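Local coordinates for uncharacterized protein MJ0327 (Methanocaldococcus jannaschii DSM 2661, PDB 2QTD) that is of unknown function but, as a putative dinitrogenase-family protein with a ribonuclease H-like fold, may bind an iron-molybdenum cofactor or a related metal cluster, at residues Lys15-Ser19 / Phe20-Lys24; Ile91-Phe94 / Ile95-Glu98. One frame throughout, in Å; residues are numbered along the deposited sequence. Where two conformers were deposited one is given.

Contact 1: residues Lys15-Ser19 / Phe20-Lys24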
loop_
_atom_site.group_PDB
_atom_site.type_symbol
_atom_site.label_atom_id
_atom_site.label_comp_id
_atom_site.label_asym_id
_atom_site.label_seq_id
_atom_site.Cartn_x
_atom_site.Cartn_y
_atom_site.Cartn_z
ATOM N N LYS A 15 9.116 3.869 9.216
ATOM C CA LYS A 15 9.372 3.963 7.774
ATOM C C LYS A 15 8.539 2.936 7.025
ATOM O O LYS A 15 8.005 2.009 7.649
ATOM C CB LYS A 15 10.866 3.741 7.496
ATOM C CG LYS A 15 11.409 2.446 8.068
ATOM C CD LYS A 15 12.812 2.133 7.537
ATOM C CE LYS A 15 13.240 0.696 7.913
ATOM N NZ LYS A 15 14.276 0.172 6.968
ATOM N N ILE A 16 8.448 3.100 5.697
ATOM C CA ILE A 16 7.918 2.082 4.812
ATOM C C ILE A 16 8.814 0.858 4.994
ATOM O O ILE A 16 10.055 0.993 5.058
ATOM C CB ILE A 16 7.874 2.569 3.328
ATOM C CG1 ILE A 16 6.922 3.779 3.171
ATOM C CG2 ILE A 16 7.389 1.420 2.406
ATOM C CD1 ILE A 16 6.898 4.411 1.757
ATOM N N SER A 17 8.202 -0.318 5.117
ATOM C CA SER A 17 8.923 -1.541 5.416
ATOM C C SER A 17 9.657 -2.061 4.178
ATOM O O SER A 17 9.369 -1.665 3.049
ATOM C CB SER A 17 7.972 -2.642 5.880
ATOM O OG SER A 17 7.050 -2.908 4.825
ATOM N N ASN A 18 10.530 -3.028 4.430
ATOM C CA ASN A 18 11.289 -3.665 3.343
ATOM C C ASN A 18 10.421 -4.488 2.403
ATOM O O ASN A 18 10.748 -4.594 1.214
ATOM C CB ASN A 18 12.393 -4.561 3.894
ATOM C CG ASN A 18 13.533 -3.786 4.575
ATOM O OD1 ASN A 18 13.626 -2.564 4.511
ATOM N ND2 ASN A 18 14.417 -4.527 5.230
ATOM N N SER A 19 9.338 -5.069 2.924
ATOM C CA SER A 19 8.389 -5.833 2.108
ATOM C C SER A 19 6.968 -5.776 2.619
ATOM O O SER A 19 6.680 -5.373 3.774
ATOM C CB SER A 19 8.874 -7.293 1.996
ATOM O OG SER A 19 8.559 -8.049 3.124
ATOM N N PHE A 20 6.066 -6.162 1.721
ATOM C CA PHE A 20 4.669 -6.341 2.029
ATOM C C PHE A 20 4.538 -7.375 3.126
ATOM O O PHE A 20 3.665 -7.236 4.002
ATOM C CB PHE A 20 3.923 -6.768 0.742
ATOM C CG PHE A 20 2.451 -6.890 0.885
ATOM C CD1 PHE A 20 1.652 -5.766 0.774
ATOM C CD2 PHE A 20 1.850 -8.118 1.103
ATOM C CE1 PHE A 20 0.266 -5.864 0.847
ATOM C CE2 PHE A 20 0.482 -8.216 1.208
ATOM C CZ PHE A 20 -0.309 -7.092 1.102
ATOM N N GLU A 21 5.399 -8.385 3.099
ATOM C CA GLU A 21 5.295 -9.517 4.023
ATOM C C GLU A 21 5.851 -9.202 5.417
ATOM O O GLU A 21 5.304 -9.674 6.396
ATOM C CB GLU A 21 5.958 -10.771 3.434
ATOM C CG GLU A 21 5.250 -11.298 2.178
ATOM C CD GLU A 21 5.505 -10.466 0.922
ATOM O OE1 GLU A 21 6.535 -9.792 0.826
ATOM O OE2 GLU A 21 4.638 -10.454 0.031
ATOM N N ASP A 22 6.924 -8.409 5.502
ATOM C CA ASP A 22 7.635 -8.192 6.754
ATOM C C ASP A 22 7.114 -7.015 7.588
ATOM O O ASP A 22 7.565 -6.816 8.725
ATOM C CB ASP A 22 9.156 -8.107 6.487
ATOM C CG ASP A 22 9.708 -6.683 6.367
ATOM O OD1 ASP A 22 9.142 -5.831 5.705
ATOM O OD2 ASP A 22 10.792 -6.423 6.929
ATOM N N CYS A 23 6.169 -6.249 7.039
ATOM C CA CYS A 23 5.722 -5.026 7.718
ATOM C C CYS A 23 5.105 -5.282 9.096
ATOM O O CYS A 23 4.660 -6.397 9.417
ATOM C CB CYS A 23 4.797 -4.193 6.849
ATOM S SG CYS A 23 3.188 -4.854 6.477
ATOM N N LYS A 24 5.171 -4.262 9.933
ATOM C CA LYS A 24 4.440 -4.298 11.221
ATOM C C LYS A 24 2.956 -4.133 11.011
ATOM O O LYS A 24 2.136 -4.820 11.644
ATOM C CB LYS A 24 5.024 -3.245 12.189
ATOM C CG LYS A 24 4.318 -3.129 13.552
ATOM C CD LYS A 24 4.480 -4.421 14.391
ATOM C CE LYS A 24 3.553 -4.468 15.638
ATOM N NZ LYS A 24 3.868 -5.673 16.470
HETATM O O HOH W 1 11.173 -3.697 7.016
#

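Contact 2: residues Ile91-Phe94 / Ile95-Glu98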
loop_
_atom_site.group_PDB
_atom_site.type_symbol
_atom_site.label_atom_id
_atom_site.label_comp_id
_atom_site.label_asym_id
_atom_site.label_seq_id
_atom_site.Cartn_x
_atom_site.Cartn_y
_atom_site.Cartn_z
ATOM N N ILE A 91 2.966 9.044 -0.654
ATOM C CA ILE A 91 1.581 9.370 -0.888
ATOM C C ILE A 91 1.516 10.517 -1.881
ATOM O O ILE A 91 0.735 10.450 -2.826
ATOM C CB ILE A 91 0.829 9.692 0.414
ATOM C CG1 ILE A 91 0.635 8.403 1.227
ATOM C CG2 ILE A 91 -0.508 10.300 0.092
ATOM C CD1 ILE A 91 0.306 8.626 2.718
ATOM N N SER A 92 2.341 11.551 -1.690
ATOM C CA SER A 92 2.420 12.661 -2.652
ATOM C C SER A 92 2.799 12.196 -4.065
ATOM O O SER A 92 2.161 12.597 -5.052
ATOM C CB SER A 92 3.412 13.744 -2.186
ATOM O OG SER A 92 3.052 14.268 -0.922
ATOM N N LEU A 93 3.853 11.376 -4.170
ATOM C CA LEU A 93 4.286 10.811 -5.460
ATOM C C LEU A 93 3.177 9.993 -6.122
ATOM O O LEU A 93 2.975 10.075 -7.336
ATOM C CB LEU A 93 5.559 9.976 -5.286
ATOM C CG LEU A 93 6.861 10.751 -4.990
ATOM C CD1 LEU A 93 7.978 9.763 -4.562
ATOM C CD2 LEU A 93 7.307 11.561 -6.201
ATOM N N PHE A 94 2.444 9.230 -5.318
ATOM C CA PHE A 94 1.318 8.411 -5.789
ATOM C C PHE A 94 0.249 9.295 -6.445
ATOM O O PHE A 94 -0.146 9.096 -7.584
ATOM C CB PHE A 94 0.724 7.568 -4.648
ATOM C CG PHE A 94 -0.477 6.776 -5.050
ATOM C CD1 PHE A 94 -0.338 5.575 -5.706
ATOM C CD2 PHE A 94 -1.755 7.292 -4.876
ATOM C CE1 PHE A 94 -1.450 4.854 -6.127
ATOM C CE2 PHE A 94 -2.870 6.584 -5.316
ATOM C CZ PHE A 94 -2.700 5.342 -5.916
ATOM N N ILE A 95 -0.166 10.296 -5.696
ATOM C CA ILE A 95 -1.203 11.253 -6.161
ATOM C C ILE A 95 -0.772 11.961 -7.422
ATOM O O ILE A 95 -1.574 12.097 -8.348
ATOM C CB ILE A 95 -1.562 12.263 -5.067
ATOM C CG1 ILE A 95 -2.288 11.545 -3.942
ATOM C CG2 ILE A 95 -2.442 13.405 -5.638
ATOM C CD1 ILE A 95 -2.566 12.363 -2.677
ATOM N N GLU A 96 0.510 12.319 -7.497
ATOM C CA GLU A 96 1.098 12.979 -8.671
ATOM C C GLU A 96 1.252 12.090 -9.923
ATOM O O GLU A 96 1.572 12.603 -11.018
ATOM C CB GLU A 96 2.468 13.574 -8.291
ATOM C CG GLU A 96 2.364 14.784 -7.355
ATOM C CD GLU A 96 3.685 15.195 -6.688
ATOM O OE1 GLU A 96 4.706 14.477 -6.784
ATOM O OE2 GLU A 96 3.700 16.277 -6.061
ATOM N N GLY A 97 1.055 10.779 -9.769
ATOM C CA GLY A 97 1.184 9.851 -10.853
ATOM C C GLY A 97 2.611 9.430 -11.149
ATOM O O GLY A 97 2.861 8.895 -12.234
ATOM N N GLU A 98 3.511 9.580 -10.161
ATOM C CA GLU A 98 4.966 9.414 -10.307
ATOM C C GLU A 98 5.615 8.121 -9.786
ATOM O O GLU A 98 6.819 7.932 -9.968
ATOM C CB GLU A 98 5.669 10.640 -9.705
ATOM C CG GLU A 98 5.244 11.915 -10.420
ATOM C CD GLU A 98 6.049 13.142 -10.081
ATOM O OE1 GLU A 98 7.046 13.039 -9.337
ATOM O OE2 GLU A 98 5.660 14.225 -10.577
#

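Contact 1: residues Lys15-Ser19 / Phe20-Lys24
Ser19 and Asp22 meet in a local, polar contact round one tight turn, in the loop that leads from strand 5-11 to strand 25-32. Their bonds are reciprocal. Asp22 N donates to Ser19 OG over 2.9 Å, while Ser19 N reaches back to Asp22 OD1, also 2.9 Å away, from 47° above the carboxylate plane. Serine suits this place because a short hydroxyl can turn to the amides of the two residues after Phe20: OG also takes a weak bond from Glu21 N at 3.2 Å. Asp22 OD2 accepts from a water, which accepts from Asn18 N at 2.7 Å, so one aspartate holds the amide of Ser19 directly and that of Asn18 through the water.

Next to this pair, Ser17 OG sits between its backbone N and carbonyl carbon (chi1 61°), where it donates a 2.7 Å hydrogen bond to Ser19 O from above the carbonyl plane and lies against Cys23 CB at 3.3 Å. With an alanine in place of Ser17, Ser19 O would probably lose this bond, keeping the weak one from Cys23 N (3.4 Å), and a small gap would open beside Cys23. Glu21 OE2 binds Ser66 N and Asn69 ND2, and Phe20 turns inward to Phe26 and Phe73. Such mutual Ser-Asp pairing three residues apart is the pattern of a capping box, here on a helical turn, Phe20-Asp22, without regular helix bonds.

Contact 2: residues Ile91-Phe94 / Ile95-Glu98
Leu93 O receives the amide of Glu98, and Phe94 O that of Gly97, in the paired backbone bonds that finish helix 87-95. The Glu98 N to Leu93 O bond measures 2.9 Å and is nearly straight at 163°; the inner bond, Gly97 N to Phe94 O, is 3.0 Å, with its donor well above the carbonyl plane. This is a Schellman motif, and Gly97 turns the chain with a positive phi of 82°, a conformation glycine adopts readily. Just before them the bonds are still of the i to i+4 kind, Ile95 N to Ile91 O at 3.0 Å and Glu96 N to Ser92 O at 3.0 Å.

Apolar contacts accompany them on the inner side. Ile91 CG2, anti to its own amide nitrogen, reaches Ile95 CD1 at 4.0 Å where the two side chains cross obliquely. Phe94 CG also stands anti to its backbone nitrogen (chi1 177°), which sends the ring inward onto the sheet, edge-to-face with Tyr80; a large flat residue fills that place.

Van der Waals contacts to the glutamates complete it: Leu93 CD2 lies 3.5 Å from Glu98 OE1, the side chains crossing at about a right angle, and Glu96 lays its CG 3.2 Å from Ser92 O. The negative helix end would probably be mildly unfavourable to the carboxylates, so backbone bonds, not charge, hold this end.

How the contacts relate
Contacts 1 and 2 do not touch: their centres are 19 Å apart and their nearest atoms about 7 Å, and they lie in series along the chain. Strand 5-11 is common ground, since Cys23 of contact 1 lies against Ser10 while Ile91 of contact 2 lies against Ile9. Contact 1, in a loop, is held mainly by bonds between side chains and backbone; contact 2, at the end of a helix, chiefly by backbone bonds. Tetraethylene glycol, probably from the crystallisation liquor, is bound about 3 Å from the side chain of Asp22; about 3 Å from that of Ser92, tetraethylene glycol is found as well. No metal or cofactor site is defined at either contact.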